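Local coordinates for protein UDP-N-acetylglucosamine 4-epimerase (Bacillus cereus, PDB 3M2P) that probably interconverts UDP-N-acetylglucosamine and UDP-N-acetylgalactosamine by epimerising the sugar at C4, as a member of the NAD(P)-dependent epimerase/dehydratase family, at residues V66-A71 and N91-C96; H162-N167 and T284-I289; F199-D204 and T278-A283. One frame throughout, in Å; residues are numbered along the deposited sequence.

Contact 1. Residues V66-A71 and N91-C96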
ATOM      1  N   VAL A  66       3.160 -21.509  -7.607  1.00 36.06           N
ATOM      2  CA  VAL A  66       1.942 -21.046  -6.948  1.00 35.35           C
ATOM      3  C   VAL A  66       1.393 -19.798  -7.636  1.00 34.55           C
ATOM      4  O   VAL A  66       2.130 -18.853  -7.886  1.00 33.74           O
ATOM      5  CB  VAL A  66       2.195 -20.747  -5.441  1.00 35.25           C
ATOM      6  CG1 VAL A  66       0.975 -20.115  -4.786  1.00 34.60           C
ATOM      7  CG2 VAL A  66       2.595 -22.012  -4.706  1.00 34.88           C
ATOM      8  N   VAL A  67       0.105 -19.812  -7.963  1.00 34.64           N
ATOM      9  CA  VAL A  67      -0.602 -18.599  -8.369  1.00 35.23           C
ATOM     10  C   VAL A  67      -1.433 -18.126  -7.172  1.00 36.02           C
ATOM     11  O   VAL A  67      -2.291 -18.857  -6.680  1.00 37.11           O
ATOM     12  CB  VAL A  67      -1.537 -18.834  -9.598  1.00 36.36           C
ATOM     13  CG1 VAL A  67      -2.144 -17.517 -10.092  1.00 34.70           C
ATOM     14  CG2 VAL A  67      -0.789 -19.521 -10.730  1.00 36.14           C
ATOM     15  N   HIS A  68      -1.171 -16.917  -6.688  1.00 34.98           N
ATOM     16  CA  HIS A  68      -1.852 -16.408  -5.502  1.00 34.25           C
ATOM     17  C   HIS A  68      -2.988 -15.456  -5.871  1.00 35.53           C
ATOM     18  O   HIS A  68      -2.779 -14.250  -6.061  1.00 34.64           O
ATOM     19  CB  HIS A  68      -0.842 -15.724  -4.584  1.00 33.98           C
ATOM     20  CG  HIS A  68      -1.433 -15.199  -3.313  1.00 34.37           C
ATOM     21  ND1 HIS A  68      -2.531 -15.772  -2.707  1.00 34.60           N
ATOM     22  CD2 HIS A  68      -1.061 -14.164  -2.522  1.00 33.12           C
ATOM     23  CE1 HIS A  68      -2.817 -15.105  -1.605  1.00 34.58           C
ATOM     24  NE2 HIS A  68      -1.940 -14.127  -1.468  1.00 33.36           N
ATOM     25  N   LEU A  69      -4.194 -16.005  -5.967  1.00 36.62           N
ATOM     26  CA  LEU A  69      -5.346 -15.244  -6.444  1.00 36.64           C
ATOM     27  C   LEU A  69      -6.310 -14.856  -5.328  1.00 38.47           C
ATOM     28  O   LEU A  69      -7.070 -13.899  -5.471  1.00 40.70           O
ATOM     29  CB  LEU A  69      -6.101 -16.036  -7.506  1.00 35.92           C
ATOM     30  CG  LEU A  69      -5.336 -16.478  -8.752  1.00 36.50           C
ATOM     31  CD1 LEU A  69      -6.251 -17.306  -9.616  1.00 37.88           C
ATOM     32  CD2 LEU A  69      -4.802 -15.291  -9.539  1.00 35.34           C
ATOM     33  N   ALA A  70      -6.269 -15.594  -4.222  1.00 38.05           N
ATOM     34  CA  ALA A  70      -7.220 -15.435  -3.118  1.00 39.42           C
ATOM     35  C   ALA A  70      -7.194 -14.061  -2.450  1.00 40.43           C
ATOM     36  O   ALA A  70      -6.135 -13.584  -2.035  1.00 40.20           O
ATOM     37  CB  ALA A  70      -6.980 -16.521  -2.073  1.00 40.35           C
ATOM     38  N   ALA A  71      -8.367 -13.439  -2.332  1.00 41.66           N
ATOM     39  CA  ALA A  71      -8.496 -12.154  -1.636  1.00 44.50           C
ATOM     40  C   ALA A  71      -9.938 -11.830  -1.211  1.00 46.69           C
ATOM     41  O   ALA A  71     -10.876 -12.548  -1.563  1.00 46.17           O
ATOM     42  CB  ALA A  71      -7.903 -11.008  -2.477  1.00 42.56           C
ATOM     43  N   ASN A  91       1.836 -15.961   5.024  1.00 33.43           N
ATOM     44  CA  ASN A  91       1.824 -17.382   5.342  1.00 34.92           C
ATOM     45  C   ASN A  91       2.242 -18.173   4.129  1.00 35.20           C
ATOM     46  O   ASN A  91       3.125 -19.034   4.190  1.00 36.05           O
ATOM     47  CB  ASN A  91       0.428 -17.850   5.749  1.00 36.17           C
ATOM     48  CG  ASN A  91       0.067 -17.469   7.164  1.00 35.47           C
ATOM     49  OD1 ASN A  91      -1.102 -17.504   7.531  1.00 36.00           O
ATOM     50  ND2 ASN A  91       1.062 -17.095   7.962  1.00 34.46           N
ATOM     51  N   LEU A  92       1.570 -17.874   3.025  1.00 35.74           N
ATOM     52  CA  LEU A  92       1.802 -18.538   1.751  1.00 35.18           C
ATOM     53  C   LEU A  92       3.266 -18.459   1.329  1.00 35.22           C
ATOM     54  O   LEU A  92       3.852 -19.464   0.941  1.00 35.51           O
ATOM     55  CB  LEU A  92       0.909 -17.917   0.682  1.00 34.18           C
ATOM     56  CG  LEU A  92       0.849 -18.651  -0.643  1.00 34.43           C
ATOM     57  CD1 LEU A  92       0.102 -19.965  -0.478  1.00 34.85           C
ATOM     58  CD2 LEU A  92       0.192 -17.748  -1.663  1.00 33.62           C
ATOM     59  N   TYR A  93       3.858 -17.271   1.403  1.00 34.66           N
ATOM     60  CA  TYR A  93       5.252 -17.125   1.005  1.00 35.00           C
ATOM     61  C   TYR A  93       6.189 -17.862   1.969  1.00 35.88           C
ATOM     62  O   TYR A  93       7.176 -18.467   1.534  1.00 35.44           O
ATOM     63  CB  TYR A  93       5.643 -15.655   0.822  1.00 33.92           C
ATOM     64  CG  TYR A  93       4.814 -14.935  -0.231  1.00 34.45           C
ATOM     65  CD1 TYR A  93       4.031 -15.645  -1.140  1.00 34.91           C
ATOM     66  CD2 TYR A  93       4.826 -13.549  -0.330  1.00 33.71           C
ATOM     67  CE1 TYR A  93       3.270 -14.988  -2.099  1.00 33.48           C
ATOM     68  CE2 TYR A  93       4.073 -12.893  -1.278  1.00 32.13           C
ATOM     69  CZ  TYR A  93       3.295 -13.611  -2.156  1.00 32.56           C
ATOM     70  OH  TYR A  93       2.551 -12.947  -3.109  1.00 33.50           O
ATOM     71  N   ASP A  94       5.865 -17.830   3.265  1.00 35.08           N
ATOM     72  CA  ASP A  94       6.585 -18.618   4.274  1.00 35.09           C
ATOM     73  C   ASP A  94       6.542 -20.102   3.920  1.00 34.91           C
ATOM     74  O   ASP A  94       7.537 -20.819   4.013  1.00 34.31           O
ATOM     75  CB  ASP A  94       5.957 -18.436   5.660  1.00 34.49           C
ATOM     76  CG  ASP A  94       6.565 -17.287   6.445  1.00 34.85           C
ATOM     77  OD1 ASP A  94       7.600 -16.738   6.023  1.00 33.42           O
ATOM     78  OD2 ASP A  94       6.004 -16.938   7.506  1.00 36.53           O
ATOM     79  N   ALA A  95       5.358 -20.550   3.530  1.00 35.34           N
ATOM     80  CA  ALA A  95       5.116 -21.946   3.217  1.00 36.39           C
ATOM     81  C   ALA A  95       5.843 -22.309   1.940  1.00 36.56           C
ATOM     82  O   ALA A  95       6.434 -23.381   1.824  1.00 36.85           O
ATOM     83  CB  ALA A  95       3.616 -22.185   3.056  1.00 37.24           C
ATOM     84  N   CYS A  96       5.776 -21.401   0.974  1.00 37.27           N
ATOM     85  CA  CYS A  96       6.467 -21.572  -0.294  1.00 36.47           C
ATOM     86  C   CYS A  96       7.956 -21.776  -0.065  1.00 36.15           C
ATOM     87  O   CYS A  96       8.536 -22.710  -0.588  1.00 35.82           O
ATOM     88  CB  CYS A  96       6.198 -20.380  -1.206  1.00 35.17           C
ATOM     89  SG  CYS A  96       4.646 -20.569  -2.100  1.00 35.76           S
TER
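Leu92 lays a single methyl, CD2, over one face of the His68 imidazole, and this CH-pi contact is the centre of the packing between strand 66-68 and helix 91-96. Leu92 CD2 stands 3.6 Å from the ring centroid and 22° off the ring normal. It is displaced toward the rim, and His68 CG is its nearest ring atom, at 3.4 Å from Leu92 CD2. The same methyl meets Val66 tip to tip, with Val66 CG1 at 4.0 Å from Leu92 CD2; one branch of the leucine thus serves two alternate strand residues that both point at the helix. With its CG anti to the backbone N (chi1 -170°), Leu92 directs that methyl toward the strand. One helical turn later, Cys96 SG touches the other valine branch, Val66 CG2, at 3.6 Å. Tyr93 adds a looser approach at the imidazole edge, its OH lying 3.9 Å from His68 CD2. The ring's rotation is set from outside: His68 ND1 is hydrogen-bonded to Thr8 OG1 and NE2 to Thr89 OG1, which satisfies both buried nitrogens. Strand and helix segments run nearly antiparallel, at 173°, with axes 10.9 Å apart, as expected for the connecting helix of the beta-alpha-beta unit 65-68, 83-98, 103-109. Strand 65-68 lies between the parallel strands 4-8 and 103-109 of the central mixed sheet; Tyr93 and Cys96 also pack on Ile104 of the latter strand, while helix 132-150 flanks Tyr93.

Contact 2. Residues H162-N167 and T284-I289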
ATOM      1  N   HIS A 162      -9.131  -3.699 -15.153  1.00 36.55           N
ATOM      2  CA  HIS A 162     -10.438  -4.116 -14.674  1.00 37.64           C
ATOM      3  C   HIS A 162     -10.895  -5.403 -15.337  1.00 37.14           C
ATOM      4  O   HIS A 162     -11.053  -5.464 -16.546  1.00 38.14           O
ATOM      5  CB  HIS A 162     -11.458  -2.989 -14.848  1.00 38.23           C
ATOM      6  CG  HIS A 162     -11.027  -1.709 -14.210  1.00 37.97           C
ATOM      7  ND1 HIS A 162     -11.020  -1.528 -12.846  1.00 36.38           N
ATOM      8  CD2 HIS A 162     -10.543  -0.561 -14.744  1.00 39.77           C
ATOM      9  CE1 HIS A 162     -10.569  -0.318 -12.565  1.00 37.98           C
ATOM     10  NE2 HIS A 162     -10.267   0.287 -13.699  1.00 39.33           N
ATOM     11  N   LEU A 163     -11.104  -6.439 -14.539  1.00 36.23           N
ATOM     12  CA  LEU A 163     -11.460  -7.727 -15.105  1.00 38.85           C
ATOM     13  C   LEU A 163     -12.946  -7.800 -15.470  1.00 40.35           C
ATOM     14  O   LEU A 163     -13.806  -7.337 -14.714  1.00 40.35           O
ATOM     15  CB  LEU A 163     -11.071  -8.882 -14.162  1.00 38.44           C
ATOM     16  CG  LEU A 163      -9.607  -8.996 -13.711  1.00 39.12           C
ATOM     17  CD1 LEU A 163      -9.245  -7.752 -12.909  1.00 40.81           C
ATOM     18  CD2 LEU A 163      -9.331 -10.245 -12.863  1.00 36.22           C
ATOM     19  N   TYR A 164     -13.235  -8.374 -16.635  1.00 39.02           N
ATOM     20  CA  TYR A 164     -14.597  -8.761 -16.971  1.00 41.12           C
ATOM     21  C   TYR A 164     -14.593 -10.159 -17.560  1.00 42.28           C
ATOM     22  O   TYR A 164     -13.582 -10.602 -18.109  1.00 41.05           O
ATOM     23  CB  TYR A 164     -15.233  -7.774 -17.946  1.00 42.11           C
ATOM     24  CG  TYR A 164     -14.570  -7.727 -19.296  1.00 41.43           C
ATOM     25  CD1 TYR A 164     -13.552  -6.822 -19.555  1.00 40.81           C
ATOM     26  CD2 TYR A 164     -14.965  -8.579 -20.311  1.00 41.69           C
ATOM     27  CE1 TYR A 164     -12.943  -6.777 -20.781  1.00 40.53           C
ATOM     28  CE2 TYR A 164     -14.356  -8.542 -21.548  1.00 41.09           C
ATOM     29  CZ  TYR A 164     -13.351  -7.638 -21.777  1.00 41.27           C
ATOM     30  OH  TYR A 164     -12.748  -7.582 -23.013  1.00 42.79           O
ATOM     31  N   GLY A 165     -15.717 -10.857 -17.443  1.00 44.13           N
ATOM     32  CA  GLY A 165     -15.815 -12.211 -17.967  1.00 45.22           C
ATOM     33  C   GLY A 165     -17.226 -12.722 -18.225  1.00 47.46           C
ATOM     34  O   GLY A 165     -18.172 -11.949 -18.381  1.00 49.22           O
ATOM     35  N   PHE A 166     -17.368 -14.040 -18.263  1.00 47.27           N
ATOM     36  CA  PHE A 166     -18.652 -14.653 -18.558  1.00 50.25           C
ATOM     37  C   PHE A 166     -19.284 -15.279 -17.318  1.00 51.32           C
ATOM     38  O   PHE A 166     -18.782 -16.269 -16.787  1.00 51.41           O
ATOM     39  CB  PHE A 166     -18.502 -15.687 -19.675  1.00 51.62           C
ATOM     40  CG  PHE A 166     -19.471 -16.829 -19.585  1.00 53.77           C
ATOM     41  CD1 PHE A 166     -20.805 -16.652 -19.906  1.00 55.96           C
ATOM     42  CD2 PHE A 166     -19.043 -18.085 -19.187  1.00 53.69           C
ATOM     43  CE1 PHE A 166     -21.697 -17.709 -19.821  1.00 57.60           C
ATOM     44  CE2 PHE A 166     -19.930 -19.147 -19.106  1.00 55.18           C
ATOM     45  CZ  PHE A 166     -21.255 -18.961 -19.420  1.00 56.29           C
ATOM     46  N   ASN A 167     -20.374 -14.670 -16.863  1.00 50.63           N
ATOM     47  CA  ASN A 167     -21.161 -15.188 -15.755  1.00 50.64           C
ATOM     48  C   ASN A 167     -20.617 -14.785 -14.375  1.00 49.19           C
ATOM     49  O   ASN A 167     -19.913 -15.557 -13.742  1.00 50.17           O
ATOM     50  CB  ASN A 167     -21.308 -16.707 -15.885  1.00 50.62           C
ATOM     51  CG  ASN A 167     -22.374 -17.277 -14.967  1.00 52.61           C
ATOM     52  OD1 ASN A 167     -22.099 -18.175 -14.165  1.00 53.36           O
ATOM     53  ND2 ASN A 167     -23.598 -16.755 -15.075  1.00 50.72           N
ATOM     54  N   THR A 284     -14.359  -8.331 -29.347  1.00 48.47           N
ATOM     55  CA  THR A 284     -14.101  -9.740 -29.615  1.00 49.02           C
ATOM     56  C   THR A 284     -14.451 -10.588 -28.400  1.00 48.72           C
ATOM     57  O   THR A 284     -15.035 -11.661 -28.524  1.00 49.16           O
ATOM     58  CB  THR A 284     -12.618  -9.957 -29.963  1.00 48.07           C
ATOM     59  OG1 THR A 284     -12.399  -9.640 -31.343  1.00 47.99           O
ATOM     60  CG2 THR A 284     -12.214 -11.385 -29.712  1.00 47.53           C
ATOM     61  N   ALA A 285     -14.095 -10.079 -27.225  1.00 47.95           N
ATOM     62  CA  ALA A 285     -14.333 -10.759 -25.959  1.00 47.48           C
ATOM     63  C   ALA A 285     -15.817 -10.926 -25.662  1.00 48.81           C
ATOM     64  O   ALA A 285     -16.274 -11.980 -25.229  1.00 48.86           O
ATOM     65  CB  ALA A 285     -13.671  -9.984 -24.843  1.00 46.54           C
ATOM     66  N   VAL A 286     -16.563  -9.860 -25.890  1.00 50.25           N
ATOM     67  CA  VAL A 286     -17.984  -9.847 -25.601  1.00 51.32           C
ATOM     68  C   VAL A 286     -18.766 -10.633 -26.658  1.00 52.65           C
ATOM     69  O   VAL A 286     -19.771 -11.276 -26.338  1.00 53.68           O
ATOM     70  CB  VAL A 286     -18.491  -8.402 -25.476  1.00 50.07           C
ATOM     71  CG1 VAL A 286     -19.967  -8.385 -25.173  1.00 51.82           C
ATOM     72  CG2 VAL A 286     -17.713  -7.679 -24.384  1.00 47.65           C
ATOM     73  N   GLU A 287     -18.296 -10.586 -27.907  1.00 52.23           N
ATOM     74  CA  GLU A 287     -18.847 -11.429 -28.972  1.00 53.79           C
ATOM     75  C   GLU A 287     -18.891 -12.875 -28.483  1.00 53.92           C
ATOM     76  O   GLU A 287     -19.836 -13.608 -28.765  1.00 56.23           O
ATOM     77  CB  GLU A 287     -17.997 -11.352 -30.257  1.00 53.42           C
ATOM     78  CG  GLU A 287     -18.347 -10.225 -31.258  1.00 54.59           C
ATOM     79  CD  GLU A 287     -17.461 -10.244 -32.535  1.00 57.27           C
ATOM     80  OE1 GLU A 287     -17.029 -11.342 -32.977  1.00 57.31           O
ATOM     81  OE2 GLU A 287     -17.199  -9.152 -33.104  1.00 56.53           O
ATOM     82  N   GLU A 288     -17.858 -13.264 -27.740  1.00 52.83           N
ATOM     83  CA  GLU A 288     -17.676 -14.634 -27.267  1.00 52.92           C
ATOM     84  C   GLU A 288     -18.475 -14.897 -25.996  1.00 54.57           C
ATOM     85  O   GLU A 288     -19.118 -15.937 -25.854  1.00 55.43           O
ATOM     86  CB  GLU A 288     -16.183 -14.903 -27.021  1.00 51.15           C
ATOM     87  CG  GLU A 288     -15.854 -16.294 -26.483  1.00 49.85           C
ATOM     88  CD  GLU A 288     -14.355 -16.556 -26.394  1.00 49.44           C
ATOM     89  OE1 GLU A 288     -13.697 -16.695 -27.451  1.00 47.05           O
ATOM     90  OE2 GLU A 288     -13.833 -16.640 -25.257  1.00 49.74           O
ATOM     91  N   ILE A 289     -18.418 -13.952 -25.064  1.00 54.38           N
ATOM     92  CA  ILE A 289     -19.190 -14.054 -23.836  1.00 54.56           C
ATOM     93  C   ILE A 289     -20.660 -14.210 -24.185  1.00 56.60           C
ATOM     94  O   ILE A 289     -21.341 -15.070 -23.639  1.00 58.12           O
ATOM     95  CB  ILE A 289     -18.976 -12.830 -22.924  1.00 54.24           C
ATOM     96  CG1 ILE A 289     -17.497 -12.728 -22.530  1.00 50.68           C
ATOM     97  CG2 ILE A 289     -19.884 -12.900 -21.688  1.00 53.09           C
ATOM     98  CD1 ILE A 289     -17.173 -11.546 -21.656  1.00 48.73           C
TER
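Tyr164 turns the edge of its ring to helix 284-289, and its atoms can be followed outward along that edge. Its CB leads into a ring set by chi1 65°, with CG lodged between the backbone N and the carbonyl carbon, which aims the ring across to the helix. From CG onward one side of the ring does the touching. CD2 of Tyr164 lies 3.9 Å from Ile289 CD1, close to the ring plane. Next, Tyr164 CE2 reaches Ala285 CB at 3.7 Å, with Val286 CG2 a more distant neighbour. CZ keeps to the same alanine methyl, and at the tip Tyr164 OH sits beside Ala285 CB. The residues Ala285 and Ile289, one turn apart, therefore form an apolar strip along the ring edge. Ile289 has the largest share of the buried surface and splits its branches: CD1 reaches Gly165 O at 3.4 Å, whereas CG2 packs on Phe166 CB at 3.7 Å. Around them, Phe282 meets the Tyr164 ring edge-to-face, and Phe178 of helix 173-182 touches both Val286 and Ile289. Gly165 also lies about 3 Å, between nearest atoms, from Phe13, a residue seen to bind UDP in this protein. A C-terminal helix laid against the loop after a strand of the Rossmann sheet, close to a residue that binds UDP, is consistent with the extended short-chain dehydrogenase/reductase fold.

Contact 3. Residues F199-D204 and T278-A283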
ATOM      1  N   PHE A 199     -10.356  -2.368 -19.595  1.00 41.18           N
ATOM      2  CA  PHE A 199     -11.023  -3.638 -19.305  1.00 40.23           C
ATOM      3  C   PHE A 199     -10.285  -4.850 -19.876  1.00 40.08           C
ATOM      4  O   PHE A 199     -10.167  -5.000 -21.091  1.00 41.00           O
ATOM      5  CB  PHE A 199     -12.441  -3.616 -19.848  1.00 40.14           C
ATOM      6  CG  PHE A 199     -13.331  -2.634 -19.164  1.00 41.41           C
ATOM      7  CD1 PHE A 199     -13.410  -1.324 -19.609  1.00 41.20           C
ATOM      8  CD2 PHE A 199     -14.111  -3.023 -18.085  1.00 41.68           C
ATOM      9  CE1 PHE A 199     -14.240  -0.421 -18.990  1.00 40.37           C
ATOM     10  CE2 PHE A 199     -14.945  -2.117 -17.458  1.00 41.58           C
ATOM     11  CZ  PHE A 199     -15.001  -0.815 -17.910  1.00 42.24           C
ATOM     12  N   LEU A 200      -9.807  -5.720 -18.991  1.00 38.83           N
ATOM     13  CA  LEU A 200      -9.043  -6.892 -19.394  1.00 39.06           C
ATOM     14  C   LEU A 200      -9.879  -8.147 -19.277  1.00 39.02           C
ATOM     15  O   LEU A 200     -10.329  -8.489 -18.194  1.00 39.58           O
ATOM     16  CB  LEU A 200      -7.796  -7.034 -18.524  1.00 38.58           C
ATOM     17  CG  LEU A 200      -7.019  -8.342 -18.650  1.00 37.82           C
ATOM     18  CD1 LEU A 200      -6.327  -8.414 -19.994  1.00 38.71           C
ATOM     19  CD2 LEU A 200      -6.012  -8.457 -17.532  1.00 36.34           C
ATOM     20  N   TYR A 201     -10.080  -8.831 -20.394  1.00 39.64           N
ATOM     21  CA  TYR A 201     -10.862 -10.058 -20.414  1.00 40.13           C
ATOM     22  C   TYR A 201     -10.209 -11.090 -19.500  1.00 39.81           C
ATOM     23  O   TYR A 201      -8.992 -11.242 -19.504  1.00 39.45           O
ATOM     24  CB  TYR A 201     -10.964 -10.566 -21.854  1.00 41.08           C
ATOM     25  CG  TYR A 201     -11.874 -11.758 -22.087  1.00 41.81           C
ATOM     26  CD1 TYR A 201     -12.906 -12.064 -21.219  1.00 41.42           C
ATOM     27  CD2 TYR A 201     -11.714 -12.554 -23.217  1.00 43.57           C
ATOM     28  CE1 TYR A 201     -13.729 -13.149 -21.455  1.00 42.90           C
ATOM     29  CE2 TYR A 201     -12.537 -13.638 -23.466  1.00 43.97           C
ATOM     30  CZ  TYR A 201     -13.540 -13.934 -22.582  1.00 44.40           C
ATOM     31  OH  TYR A 201     -14.343 -15.028 -22.831  1.00 44.50           O
ATOM     32  N   ALA A 202     -11.021 -11.774 -18.698  1.00 39.69           N
ATOM     33  CA  ALA A 202     -10.518 -12.780 -17.776  1.00 38.77           C
ATOM     34  C   ALA A 202      -9.644 -13.815 -18.484  1.00 39.69           C
ATOM     35  O   ALA A 202      -8.635 -14.250 -17.942  1.00 39.99           O
ATOM     36  CB  ALA A 202     -11.668 -13.464 -17.055  1.00 39.39           C
ATOM     37  N   LYS A 203     -10.025 -14.209 -19.697  1.00 40.90           N
ATOM     38  CA  LYS A 203      -9.278 -15.218 -20.459  1.00 39.95           C
ATOM     39  C   LYS A 203      -7.853 -14.742 -20.754  1.00 38.42           C
ATOM     40  O   LYS A 203      -6.907 -15.517 -20.689  1.00 38.13           O
ATOM     41  CB  LYS A 203     -10.023 -15.536 -21.750  1.00 40.63           C
ATOM     42  CG  LYS A 203     -10.088 -16.988 -22.125  1.00 40.99           C
ATOM     43  CD  LYS A 203     -11.536 -17.389 -22.388  1.00 43.51           C
ATOM     44  CE  LYS A 203     -11.733 -18.035 -23.769  1.00 46.12           C
ATOM     45  NZ  LYS A 203     -10.712 -19.086 -24.114  1.00 48.63           N
ATOM     46  N   ASP A 204      -7.712 -13.454 -21.056  1.00 38.67           N
ATOM     47  CA  ASP A 204      -6.411 -12.831 -21.276  1.00 38.09           C
ATOM     48  C   ASP A 204      -5.613 -12.626 -19.989  1.00 38.13           C
ATOM     49  O   ASP A 204      -4.392 -12.523 -20.022  1.00 37.69           O
ATOM     50  CB  ASP A 204      -6.590 -11.474 -21.952  1.00 39.62           C
ATOM     51  CG  ASP A 204      -6.956 -11.592 -23.428  1.00 42.05           C
ATOM     52  OD1 ASP A 204      -6.512 -12.564 -24.093  1.00 41.02           O
ATOM     53  OD2 ASP A 204      -7.682 -10.694 -23.917  1.00 42.14           O
ATOM     54  N   THR A 278      -2.564  -9.497 -25.385  1.00 38.93           N
ATOM     55  CA  THR A 278      -3.913 -10.036 -25.250  1.00 39.87           C
ATOM     56  C   THR A 278      -4.381 -10.704 -26.530  1.00 41.63           C
ATOM     57  O   THR A 278      -4.133 -10.196 -27.625  1.00 41.74           O
ATOM     58  CB  THR A 278      -4.919  -8.922 -24.944  1.00 41.29           C
ATOM     59  OG1 THR A 278      -4.738  -7.841 -25.876  1.00 41.75           O
ATOM     60  CG2 THR A 278      -4.734  -8.419 -23.528  1.00 40.81           C
ATOM     61  N   ASP A 279      -5.072 -11.832 -26.391  1.00 41.25           N
ATOM     62  CA  ASP A 279      -5.745 -12.449 -27.526  1.00 40.29           C
ATOM     63  C   ASP A 279      -6.938 -11.583 -27.958  1.00 41.74           C
ATOM     64  O   ASP A 279      -7.161 -11.374 -29.149  1.00 42.19           O
ATOM     65  CB  ASP A 279      -6.219 -13.867 -27.189  1.00 40.00           C
ATOM     66  CG  ASP A 279      -5.073 -14.878 -27.079  1.00 40.91           C
ATOM     67  OD1 ASP A 279      -3.920 -14.551 -27.441  1.00 40.14           O
ATOM     68  OD2 ASP A 279      -5.337 -16.018 -26.630  1.00 40.05           O
ATOM     69  N   TYR A 280      -7.695 -11.069 -26.987  1.00 42.71           N
ATOM     70  CA  TYR A 280      -8.966 -10.391 -27.269  1.00 43.39           C
ATOM     71  C   TYR A 280      -8.906  -8.871 -27.146  1.00 44.41           C
ATOM     72  O   TYR A 280      -7.961  -8.308 -26.595  1.00 44.27           O
ATOM     73  CB  TYR A 280     -10.086 -10.919 -26.362  1.00 43.01           C
ATOM     74  CG  TYR A 280     -10.339 -12.406 -26.471  1.00 44.21           C
ATOM     75  CD1 TYR A 280      -9.420 -13.329 -25.975  1.00 43.45           C
ATOM     76  CD2 TYR A 280     -11.504 -12.895 -27.052  1.00 45.31           C
ATOM     77  CE1 TYR A 280      -9.647 -14.703 -26.075  1.00 44.25           C
ATOM     78  CE2 TYR A 280     -11.744 -14.266 -27.154  1.00 45.54           C
ATOM     79  CZ  TYR A 280     -10.810 -15.164 -26.665  1.00 45.39           C
ATOM     80  OH  TYR A 280     -11.043 -16.519 -26.760  1.00 45.04           O
ATOM     81  N   ASN A 281      -9.921  -8.216 -27.703  1.00 45.25           N
ATOM     82  CA  ASN A 281     -10.187  -6.807 -27.448  1.00 45.44           C
ATOM     83  C   ASN A 281     -11.649  -6.741 -27.034  1.00 47.01           C
ATOM     84  O   ASN A 281     -12.371  -7.730 -27.199  1.00 47.64           O
ATOM     85  CB  ASN A 281      -9.901  -5.947 -28.680  1.00 46.47           C
ATOM     86  CG  ASN A 281     -10.819  -6.262 -29.853  1.00 46.84           C
ATOM     87  OD1 ASN A 281     -11.735  -7.075 -29.746  1.00 46.50           O
ATOM     88  ND2 ASN A 281     -10.573  -5.609 -30.980  1.00 46.73           N
ATOM     89  N   PHE A 282     -12.102  -5.615 -26.487  1.00 47.13           N
ATOM     90  CA  PHE A 282     -13.416  -5.622 -25.835  1.00 46.30           C
ATOM     91  C   PHE A 282     -14.524  -6.256 -26.676  1.00 46.35           C
ATOM     92  O   PHE A 282     -15.286  -7.071 -26.165  1.00 46.26           O
ATOM     93  CB  PHE A 282     -13.838  -4.241 -25.338  1.00 44.41           C
ATOM     94  CG  PHE A 282     -14.978  -4.288 -24.363  1.00 45.67           C
ATOM     95  CD1 PHE A 282     -16.241  -3.845 -24.721  1.00 45.54           C
ATOM     96  CD2 PHE A 282     -14.793  -4.800 -23.086  1.00 45.29           C
ATOM     97  CE1 PHE A 282     -17.291  -3.897 -23.819  1.00 45.13           C
ATOM     98  CE2 PHE A 282     -15.847  -4.856 -22.176  1.00 43.91           C
ATOM     99  CZ  PHE A 282     -17.091  -4.406 -22.544  1.00 44.71           C
ATOM    100  N   ALA A 283     -14.589  -5.900 -27.961  1.00 48.10           N
ATOM    101  CA  ALA A 283     -15.666  -6.357 -28.856  1.00 47.93           C
ATOM    102  C   ALA A 283     -15.583  -7.845 -29.180  1.00 48.47           C
ATOM    103  O   ALA A 283     -16.602  -8.528 -29.280  1.00 48.79           O
ATOM    104  CB  ALA A 283     -15.695  -5.529 -30.148  1.00 45.65           C
TER
HETATM  105  O   HOH W   1      -8.741 -18.761 -26.364  1.00 44.42           O
HETATM  106  O   HOH W   2      -6.398 -15.235 -24.154  1.00 38.02           O
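Asp204 offers its carboxylate to two successive backbone N-H groups of the loop at 278-281, and these bonds carry the polar part of the contact. Asp204 OD1 accepts from Asp279 N at 2.8 Å, the donor standing 48° out of the carboxylate plane. Asp204 OD2 takes Tyr280 N at 3.1 Å on its syn lone pair, with an N-H...O angle of 149°; a second, weak bond runs from Tyr280 N to OD1. A water adds to the load on OD1, donating to Asp204 OD1 at 2.7 Å and to Asp279 OD2 at 2.8 Å. It thereby bridges two carboxylates whose like charges would otherwise be expected to repel. The first turn of helix 202-212, where Asp204 lies, would probably favour its negative charge as well.

Beside this site Tyr201 turns its ring edge to the face of Tyr280, the centroids 4.8 Å apart and the planes at 80°. Both hydroxyls are satisfied by one residue of helix 282-293: Glu288 OE1 is bonded to Tyr280 OH and Glu288 OE2 to Tyr201 OH. Another water donates to Tyr280 OH at 3.2 Å and accepts from Lys203 NZ at 3.0 Å, linking the lysine to the tyrosine hydroxyl. Phe199 and Phe282 complete the apolar end, their rings obliquely inclined. At this strand-to-helix junction of the Rossmann-type sheet, a first-turn carboxylate of helix 202-212 thus grips two successive loop N-H groups just before helix 282-293, which Asn281 caps.

Overall arrangement
From the N terminus, contact 1 closes first, a short loop within the Rossmann-type sheet region, joining strand 65-68 to the helix that follows it. It is complete before contact 2 opens at 162-167. The chain then passes through 199-204, and contact 3 closes when it returns at 278-283; contact 2 closes just after, at 284-289, so contact 3 is nested inside contact 2. Their centres lie about 7 Å apart and both use helix 282-293, bringing it to the neighbouring strands 154-164 and 197-201. Contact 1 is about 27 Å from contact 2, centre to centre, on the opposite side of the chain's centre, yet all three reach the same sheet.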